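Long-range contacts in hexapeptide transferase family protein (Anaplasma phagocytophilum, PDB 3IXC), which probably acts as a transferase, binds magnesium through histidines, and forms a trimer of left-handed beta-helix subunits: residues Asp37-Ile42 with Gly55-Ile60; Ile73-Gly78 with Thr96-Phe101; Ala46-Asp51 with Thr64-Asp69. All coordinates share one frame; numbering follows the deposited sequence. Where two conformers were deposited one is given.

Contact 1 of 3, residues Asp37-Ile42 with Gly55-Ile60; sequences DSTAFI and GKNASI
Ile42 sets its CD1 against Ile60, 3.6 Å from CG1, at the buried, closely packed strand end of the contact. Both isoleucines carry CG1 anti to the carbonyl carbon (chi1 -46° and -51°), which sends this branch the same way on successive coils of the beta-helix. The strands are in parallel register: Phe41 N donates to Ala58 O at 2.9 Å, and Ile60 N donates to Phe41 O at 2.8 Å in a fairly straight bond (166° at the hydrogen). On the face opposite the isoleucines, Ser59 CB comes up to the edge of the Phe41 ring, 4.0 Å from CD2.

The other end, built of two turns, is more exposed to solvent but still hydrogen-bonded. Thr39 OG1 accepts from Asn57 N at 2.9 Å and donates to Asp37 OD1 at 2.7 Å, approaching that oxygen from above the carboxylate plane. The same OD1 receives Thr39 N on its anti lone pair, closing an Asx turn, and this pair of bonds fixes the hydroxyl that bridges the coils. Lys56 runs alongside Asp37, then stretches away from it.

Asn57 OD1 is held by Arg188, and the last helix, 170-188, packs on Phe41, Asn57 and Ser59. Ile60 turns instead to strands 52-54 and 80-81 inside the coil, while strand 80-81 continues the sheet beyond 59-60.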
loop_
_atom_site.group_PDB
_atom_site.type_symbol
_atom_site.label_atom_id
_atom_site.label_comp_id
_atom_site.label_asym_id
_atom_site.label_seq_id
_atom_site.Cartn_x
_atom_site.Cartn_y
_atom_site.Cartn_z
ATOM N N ASP A 37 -3.972 7.041 -24.051
ATOM C CA ASP A 37 -3.205 6.913 -25.291
ATOM C C ASP A 37 -2.967 5.427 -25.576
ATOM O O ASP A 37 -2.680 4.649 -24.663
ATOM C CB ASP A 37 -1.877 7.671 -25.173
ATOM C CG ASP A 37 -1.185 7.874 -26.516
ATOM O OD1 ASP A 37 -0.610 6.909 -27.053
ATOM O OD2 ASP A 37 -1.194 9.009 -27.026
ATOM N N SER A 38 -3.100 5.034 -26.841
ATOM C CA SER A 38 -2.943 3.629 -27.234
ATOM C C SER A 38 -1.540 3.063 -26.965
ATOM O O SER A 38 -1.363 1.844 -26.909
ATOM C CB SER A 38 -3.319 3.442 -28.708
ATOM O OG SER A 38 -2.383 4.093 -29.544
ATOM N N THR A 39 -0.555 3.944 -26.785
ATOM C CA THR A 39 0.824 3.512 -26.542
ATOM C C THR A 39 1.134 3.377 -25.056
ATOM O O THR A 39 2.230 2.949 -24.683
ATOM C CB THR A 39 1.862 4.462 -27.186
ATOM O OG1 THR A 39 1.791 5.749 -26.560
ATOM C CG2 THR A 39 1.623 4.600 -28.691
ATOM N N ALA A 40 0.178 3.749 -24.207
ATOM C CA ALA A 40 0.365 3.599 -22.766
ATOM C C ALA A 40 0.189 2.141 -22.357
ATOM O O ALA A 40 -0.661 1.430 -22.912
ATOM C CB ALA A 40 -0.598 4.498 -21.988
ATOM N N PHE A 41 1.011 1.691 -21.412
ATOM C CA PHE A 41 0.823 0.387 -20.796
ATOM C C PHE A 41 -0.057 0.527 -19.565
ATOM O O PHE A 41 0.237 1.326 -18.673
ATOM C CB PHE A 41 2.164 -0.243 -20.403
ATOM C CG PHE A 41 2.023 -1.461 -19.523
ATOM C CD1 PHE A 41 1.480 -2.639 -20.025
ATOM C CD2 PHE A 41 2.421 -1.423 -18.191
ATOM C CE1 PHE A 41 1.345 -3.773 -19.206
ATOM C CE2 PHE A 41 2.296 -2.541 -17.373
ATOM C CZ PHE A 41 1.764 -3.717 -17.873
ATOM N N ILE A 42 -1.144 -0.243 -19.528
ATOM C CA ILE A 42 -2.004 -0.298 -18.349
ATOM C C ILE A 42 -2.085 -1.736 -17.867
ATOM O O ILE A 42 -2.597 -2.614 -18.580
ATOM C CB ILE A 42 -3.444 0.198 -18.647
ATOM C CG1 ILE A 42 -3.433 1.511 -19.457
ATOM C CG2 ILE A 42 -4.243 0.298 -17.357
ATOM C CD1 ILE A 42 -2.857 2.715 -18.726
ATOM N N GLY A 55 -1.117 9.884 -20.958
ATOM C CA GLY A 55 -0.373 10.241 -22.162
ATOM C C GLY A 55 0.416 9.135 -22.835
ATOM O O GLY A 55 0.506 8.010 -22.330
ATOM N N LYS A 56 0.985 9.485 -23.989
ATOM C CA LYS A 56 1.828 8.607 -24.791
ATOM C C LYS A 56 2.934 7.955 -23.957
ATOM O O LYS A 56 3.627 8.637 -23.206
ATOM C CB LYS A 56 2.436 9.431 -25.938
ATOM C CG LYS A 56 3.598 8.810 -26.661
ATOM C CD LYS A 56 4.049 9.742 -27.793
ATOM C CE LYS A 56 5.275 9.199 -28.513
ATOM N NZ LYS A 56 5.646 10.082 -29.668
ATOM N N ASN A 57 3.090 6.639 -24.098
ATOM C CA ASN A 57 4.195 5.895 -23.476
ATOM C C ASN A 57 4.207 5.883 -21.953
ATOM O O ASN A 57 5.206 5.491 -21.360
ATOM C CB ASN A 57 5.565 6.383 -23.984
ATOM C CG ASN A 57 5.771 6.127 -25.471
ATOM O OD1 ASN A 57 5.202 5.188 -26.052
ATOM N ND2 ASN A 57 6.605 6.954 -26.094
ATOM N N ALA A 58 3.119 6.331 -21.322
ATOM C CA ALA A 58 2.999 6.192 -19.871
ATOM C C ALA A 58 2.842 4.722 -19.499
ATOM O O ALA A 58 2.505 3.891 -20.343
ATOM C CB ALA A 58 1.826 7.010 -19.339
ATOM N N SER A 59 3.095 4.401 -18.236
ATOM C CA SER A 59 2.892 3.040 -17.755
ATOM C C SER A 59 2.293 3.083 -16.354
ATOM O O SER A 59 2.818 3.739 -15.443
ATOM C CB SER A 59 4.178 2.194 -17.820
ATOM O OG SER A 59 5.283 2.801 -17.153
ATOM N N ILE A 60 1.161 2.409 -16.222
ATOM C CA ILE A 60 0.383 2.382 -14.981
ATOM C C ILE A 60 0.394 0.931 -14.520
ATOM O O ILE A 60 -0.112 0.049 -15.217
ATOM C CB ILE A 60 -1.061 2.893 -15.229
ATOM C CG1 ILE A 60 -1.046 4.254 -15.965
ATOM C CG2 ILE A 60 -1.857 2.933 -13.932
ATOM C CD1 ILE A 60 -0.362 5.410 -15.195
#

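Contact 2 of 3, residues Ile73-Gly78 with Thr96-Phe101; sequences IEVGEG and TVIGKF
Glu74 lays its OE1 against both methyls of Val97 on one rung of a left-handed parallel beta-helix, the hexapeptide-repeat fold; its OE2 is in a salt bridge with Lys72. Strands 73-75 and 96-98 run parallel, only 3° apart. Glu74 N donates to Thr96 O at 2.9 Å, nearly along the carbonyl direction, while Glu74 O takes the N-H of Ile98. Further along, Gly76 N reaches Ile98 O at 2.9 Å, but from above the carbonyl plane, and adds a weak bond to Gly99 O as the strands give way to the corner. Ile73, Val75, Thr96 and Ile98 face the interior, on the side away from Glu74.

At the corner side chains join the backbone contact, and Glu77 carries much of it. Its CB lies 4.3 Å from Lys100 CG. With CG anti to the backbone N (chi1 168°) and the chain extended beyond, the rest runs along Phe101: CG is 4.2 Å from Phe101 CZ, CD is 4.0 Å from that same CZ, and OE2 closes to 3.8 Å from it. OE1 has the oppositely charged Lys100 NZ nearby, though the two do not touch. Carboxylate and ring are turned 51° against each other, so they lie alongside without stacking. Helix 170-188 covers Phe101 through Gln177, Ala180, Glu181 and Ile184. Glu77 also grips this residue by its backbone: its O accepts Phe101 N at 2.8 Å, in the carbonyl plane, and the same oxygen sits over the centre of the Phe101 ring, 4.1 Å above its plane.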
loop_
_atom_site.group_PDB
_atom_site.type_symbol
_atom_site.label_atom_id
_atom_site.label_comp_id
_atom_site.label_asym_id
_atom_site.label_seq_id
_atom_site.Cartn_x
_atom_site.Cartn_y
_atom_site.Cartn_z
ATOM N N ILE A 73 -7.496 13.786 -13.009
ATOM C CA ILE A 73 -6.105 13.369 -12.902
ATOM C C ILE A 73 -5.507 13.416 -14.304
ATOM O O ILE A 73 -6.077 12.870 -15.243
ATOM C CB ILE A 73 -5.981 11.946 -12.321
ATOM C CG1 ILE A 73 -6.575 11.880 -10.906
ATOM C CG2 ILE A 73 -4.509 11.489 -12.298
ATOM C CD1 ILE A 73 -6.850 10.449 -10.406
ATOM N N GLU A 74 -4.360 14.076 -14.436
ATOM C CA GLU A 74 -3.659 14.132 -15.717
ATOM C C GLU A 74 -2.298 13.489 -15.549
ATOM O O GLU A 74 -1.579 13.794 -14.596
ATOM C CB GLU A 74 -3.510 15.576 -16.188
ATOM C CG GLU A 74 -4.853 16.280 -16.435
ATOM C CD GLU A 74 -4.698 17.731 -16.844
ATOM O OE1 GLU A 74 -3.604 18.308 -16.646
ATOM O OE2 GLU A 74 -5.676 18.300 -17.374
ATOM N N VAL A 75 -1.965 12.573 -16.456
ATOM C CA VAL A 75 -0.678 11.892 -16.429
ATOM C C VAL A 75 0.025 12.097 -17.768
ATOM O O VAL A 75 -0.439 11.615 -18.808
ATOM C CB VAL A 75 -0.846 10.382 -16.150
ATOM C CG1 VAL A 75 0.517 9.679 -16.127
ATOM C CG2 VAL A 75 -1.616 10.147 -14.826
ATOM N N GLY A 76 1.153 12.801 -17.729
ATOM C CA GLY A 76 1.866 13.174 -18.947
ATOM C C GLY A 76 2.593 12.029 -19.635
ATOM O O GLY A 76 2.760 10.943 -19.074
ATOM N N GLU A 77 3.020 12.301 -20.868
ATOM C CA GLU A 77 3.810 11.382 -21.683
ATOM C C GLU A 77 4.997 10.803 -20.912
ATOM O O GLU A 77 5.695 11.533 -20.210
ATOM C CB GLU A 77 4.327 12.126 -22.926
ATOM C CG GLU A 77 5.395 11.380 -23.708
ATOM C CD GLU A 77 5.999 12.198 -24.847
ATOM O OE1 GLU A 77 5.599 13.369 -25.047
ATOM O OE2 GLU A 77 6.882 11.667 -25.542
ATOM N N GLY A 78 5.221 9.494 -21.055
ATOM C CA GLY A 78 6.451 8.859 -20.575
ATOM C C GLY A 78 6.556 8.724 -19.067
ATOM O O GLY A 78 7.638 8.484 -18.542
ATOM N N THR A 96 -5.140 16.604 -9.734
ATOM C CA THR A 96 -3.789 16.046 -9.698
ATOM C C THR A 96 -3.215 16.130 -11.104
ATOM O O THR A 96 -3.757 15.529 -12.035
ATOM C CB THR A 96 -3.789 14.581 -9.222
ATOM O OG1 THR A 96 -4.407 14.510 -7.935
ATOM C CG2 THR A 96 -2.357 14.033 -9.123
ATOM N N VAL A 97 -2.141 16.899 -11.250
ATOM C CA VAL A 97 -1.518 17.118 -12.557
ATOM C C VAL A 97 -0.101 16.585 -12.473
ATOM O O VAL A 97 0.711 17.084 -11.696
ATOM C CB VAL A 97 -1.517 18.607 -12.956
ATOM C CG1 VAL A 97 -0.786 18.800 -14.297
ATOM C CG2 VAL A 97 -2.954 19.140 -13.046
ATOM N N ILE A 98 0.163 15.538 -13.250
ATOM C CA ILE A 98 1.466 14.876 -13.269
ATOM C C ILE A 98 2.056 15.075 -14.655
ATOM O O ILE A 98 1.411 14.768 -15.668
ATOM C CB ILE A 98 1.334 13.373 -12.923
ATOM C CG1 ILE A 98 0.709 13.214 -11.528
ATOM C CG2 ILE A 98 2.706 12.679 -12.978
ATOM C CD1 ILE A 98 0.149 11.826 -11.221
ATOM N N GLY A 99 3.266 15.626 -14.691
ATOM C CA GLY A 99 3.909 16.006 -15.950
ATOM C C GLY A 99 4.489 14.831 -16.715
ATOM O O GLY A 99 4.087 13.677 -16.513
ATOM N N LYS A 100 5.437 15.147 -17.594
ATOM C CA LYS A 100 6.054 14.183 -18.496
ATOM C C LYS A 100 7.289 13.558 -17.866
ATOM O O LYS A 100 8.012 14.215 -17.126
ATOM C CB LYS A 100 6.473 14.877 -19.794
ATOM C CG LYS A 100 5.361 15.582 -20.527
ATOM C CD LYS A 100 5.941 16.217 -21.779
ATOM C CE LYS A 100 4.961 17.146 -22.450
ATOM N NZ LYS A 100 5.608 17.835 -23.604
ATOM N N PHE A 101 7.535 12.287 -18.181
ATOM C CA PHE A 101 8.759 11.593 -17.744
ATOM C C PHE A 101 8.952 11.634 -16.232
ATOM O O PHE A 101 10.069 11.778 -15.732
ATOM C CB PHE A 101 9.980 12.124 -18.520
ATOM C CG PHE A 101 9.799 12.056 -20.005
ATOM C CD1 PHE A 101 9.787 10.826 -20.663
ATOM C CD2 PHE A 101 9.605 13.219 -20.745
ATOM C CE1 PHE A 101 9.596 10.757 -22.048
ATOM C CE2 PHE A 101 9.414 13.161 -22.121
ATOM C CZ PHE A 101 9.414 11.931 -22.774
#

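Contact 3 of 3, residues Ala46-Asp51 with Thr64-Asp69; sequences ARIIGD and TVLRGD
Arg67, whose CB touches Ile49 CD1 at 4.1 Å, carries the guanidinium at the centre of this contact's polar network. At its edge, in plane, lies Asp69 OD2: Arg67 NH2 meets the syn lone pair of that oxygen at 2.9 Å in a salt bridge. The chain bends at chi3 (62°) to bring the group round to Asp69. Further partners come from the second subunit, where Asp83 and Tyr183 bind NH1 and Trp61 makes a cation-pi contact; Tyr190 of that subunit also bonds to Asp69 OD2. Asp69 OD1 in turn holds His88, a magnesium ligand. Asp69 thus belongs to the second shell of the metal at the subunit interface, and Arg67 helps to hold it. The guanidinium of Arg47 turns back on its own segment, NH1 donating to Ala46 O from above the carbonyl plane.

Beneath these groups the strands form a regular parallel ladder. Leu66 N donates to Arg47 O at 2.8 Å, and Ile49 N to Leu66 O at 2.9 Å, almost straight at 172°. Ile49 CD1 reaches over the next strand to lie 4.1 Å from Val65 CG1. The ladder runs on into the corner, where Asp51 N meets Gly68 O at 2.9 Å.

Strand 26-27 lies beyond 47-49 in the sheet, and 86-87 beyond 65-68, while Leu66 points inward against strands 52-54 and 72-75.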
loop_
_atom_site.group_PDB
_atom_site.type_symbol
_atom_site.label_atom_id
_atom_site.label_comp_id
_atom_site.label_asym_id
_atom_site.label_seq_id
_atom_site.Cartn_x
_atom_site.Cartn_y
_atom_site.Cartn_z
ATOM N N ALA A 46 -4.966 -2.799 -12.868
ATOM C CA ALA A 46 -5.051 -1.382 -12.518
ATOM C C ALA A 46 -6.514 -0.953 -12.599
ATOM O O ALA A 46 -7.324 -1.605 -13.252
ATOM C CB ALA A 46 -4.194 -0.527 -13.464
ATOM N N ARG A 47 -6.849 0.134 -11.910
ATOM C CA ARG A 47 -8.205 0.689 -11.967
ATOM C C ARG A 47 -8.084 2.178 -12.199
ATOM O O ARG A 47 -7.431 2.891 -11.433
ATOM C CB ARG A 47 -9.004 0.362 -10.693
ATOM C CG ARG A 47 -9.380 -1.126 -10.546
ATOM C CD ARG A 47 -10.391 -1.579 -11.604
ATOM N NE ARG A 47 -10.767 -2.995 -11.486
ATOM C CZ ARG A 47 -10.145 -4.005 -12.092
ATOM N NH1 ARG A 47 -9.082 -3.800 -12.860
ATOM N NH2 ARG A 47 -10.594 -5.247 -11.918
ATOM N N ILE A 48 -8.685 2.621 -13.298
ATOM C CA ILE A 48 -8.625 4.014 -13.713
ATOM C C ILE A 48 -10.065 4.487 -13.858
ATOM O O ILE A 48 -10.811 3.990 -14.698
ATOM C CB ILE A 48 -7.839 4.180 -15.030
ATOM C CG1 ILE A 48 -6.441 3.572 -14.902
ATOM C CG2 ILE A 48 -7.718 5.649 -15.414
ATOM C CD1 ILE A 48 -5.630 3.634 -16.174
ATOM N N ILE A 49 -10.448 5.433 -13.005
ATOM C CA ILE A 49 -11.855 5.805 -12.863
ATOM C C ILE A 49 -12.106 7.255 -13.217
ATOM O O ILE A 49 -11.427 8.154 -12.718
ATOM C CB ILE A 49 -12.359 5.548 -11.399
ATOM C CG1 ILE A 49 -12.105 4.097 -10.954
ATOM C CG2 ILE A 49 -13.842 5.918 -11.258
ATOM C CD1 ILE A 49 -10.918 3.926 -10.022
ATOM N N GLY A 50 -13.108 7.481 -14.065
ATOM C CA GLY A 50 -13.588 8.832 -14.334
ATOM C C GLY A 50 -12.674 9.730 -15.143
ATOM O O GLY A 50 -12.191 9.357 -16.217
ATOM N N ASP A 51 -12.459 10.936 -14.627
ATOM C CA ASP A 51 -11.812 11.997 -15.388
ATOM C C ASP A 51 -10.301 11.871 -15.288
ATOM O O ASP A 51 -9.654 12.587 -14.529
ATOM C CB ASP A 51 -12.285 13.360 -14.882
ATOM C CG ASP A 51 -11.970 14.498 -15.840
ATOM O OD1 ASP A 51 -11.306 14.293 -16.881
ATOM O OD2 ASP A 51 -12.410 15.625 -15.534
ATOM N N THR A 64 -2.447 -0.367 -9.184
ATOM C CA THR A 64 -2.545 1.081 -9.079
ATOM C C THR A 64 -4.000 1.526 -9.278
ATOM O O THR A 64 -4.746 0.937 -10.071
ATOM C CB THR A 64 -1.526 1.777 -10.024
ATOM O OG1 THR A 64 -0.208 1.558 -9.501
ATOM C CG2 THR A 64 -1.773 3.281 -10.127
ATOM N N VAL A 65 -4.394 2.541 -8.518
ATOM C CA VAL A 65 -5.753 3.068 -8.574
ATOM C C VAL A 65 -5.650 4.559 -8.857
ATOM O O VAL A 65 -5.098 5.310 -8.049
ATOM C CB VAL A 65 -6.512 2.838 -7.238
ATOM C CG1 VAL A 65 -7.929 3.427 -7.327
ATOM C CG2 VAL A 65 -6.574 1.350 -6.892
ATOM N N LEU A 66 -6.149 4.983 -10.018
ATOM C CA LEU A 66 -6.229 6.410 -10.335
ATOM C C LEU A 66 -7.700 6.778 -10.312
ATOM O O LEU A 66 -8.428 6.536 -11.279
ATOM C CB LEU A 66 -5.623 6.721 -11.713
ATOM C CG LEU A 66 -4.211 6.211 -12.025
ATOM C CD1 LEU A 66 -3.759 6.758 -13.373
ATOM C CD2 LEU A 66 -3.189 6.559 -10.980
ATOM N N ARG A 67 -8.135 7.360 -9.197
ATOM C CA ARG A 67 -9.569 7.578 -8.974
ATOM C C ARG A 67 -9.943 9.035 -9.216
ATOM O O ARG A 67 -9.823 9.892 -8.327
ATOM C CB ARG A 67 -9.982 7.070 -7.585
ATOM C CG ARG A 67 -11.502 7.144 -7.342
ATOM C CD ARG A 67 -12.008 6.050 -6.396
ATOM N NE ARG A 67 -11.445 6.093 -5.044
ATOM C CZ ARG A 67 -11.893 6.876 -4.063
ATOM N NH1 ARG A 67 -11.337 6.815 -2.860
ATOM N NH2 ARG A 67 -12.900 7.722 -4.273
ATOM N N GLY A 68 -10.378 9.316 -10.443
ATOM C CA GLY A 68 -10.733 10.679 -10.842
ATOM C C GLY A 68 -12.236 10.899 -10.784
ATOM O O GLY A 68 -12.850 11.326 -11.771
ATOM N N ASP A 69 -12.834 10.618 -9.628
ATOM C CA ASP A 69 -14.276 10.793 -9.490
ATOM C C ASP A 69 -14.644 12.245 -9.149
ATOM O O ASP A 69 -15.418 12.878 -9.878
ATOM C CB ASP A 69 -14.924 9.734 -8.564
ATOM C CG ASP A 69 -14.139 9.479 -7.276
ATOM O OD1 ASP A 69 -13.307 10.316 -6.885
ATOM O OD2 ASP A 69 -14.386 8.426 -6.652
#

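Overall arrangement
The three contacts sample the three sheets of one left-handed beta-helix. Contact 1 leads into the sheet of strands 41-42 and 59-60, contact 3 lies in that of 47-49 and 65-68, and contact 2 begins in that of 72-75 and 96-98. Contacts 1 and 3 interleave along the chain, since 41-42 runs on to 47-49 and 59-60 to 65-68; contact 2 comes after both. Centres are about 11 Å apart for contacts 1 and 2, about 14 Å for the other pairs. Probable backbone hydrogen bonds tie contact 2 to the other two, and interior apolar side chains add to this, Ile60 meeting Leu66. Contact 3 faces the second subunit near magnesium; contacts 1 and 2 meet helix 170-188 of their own chain.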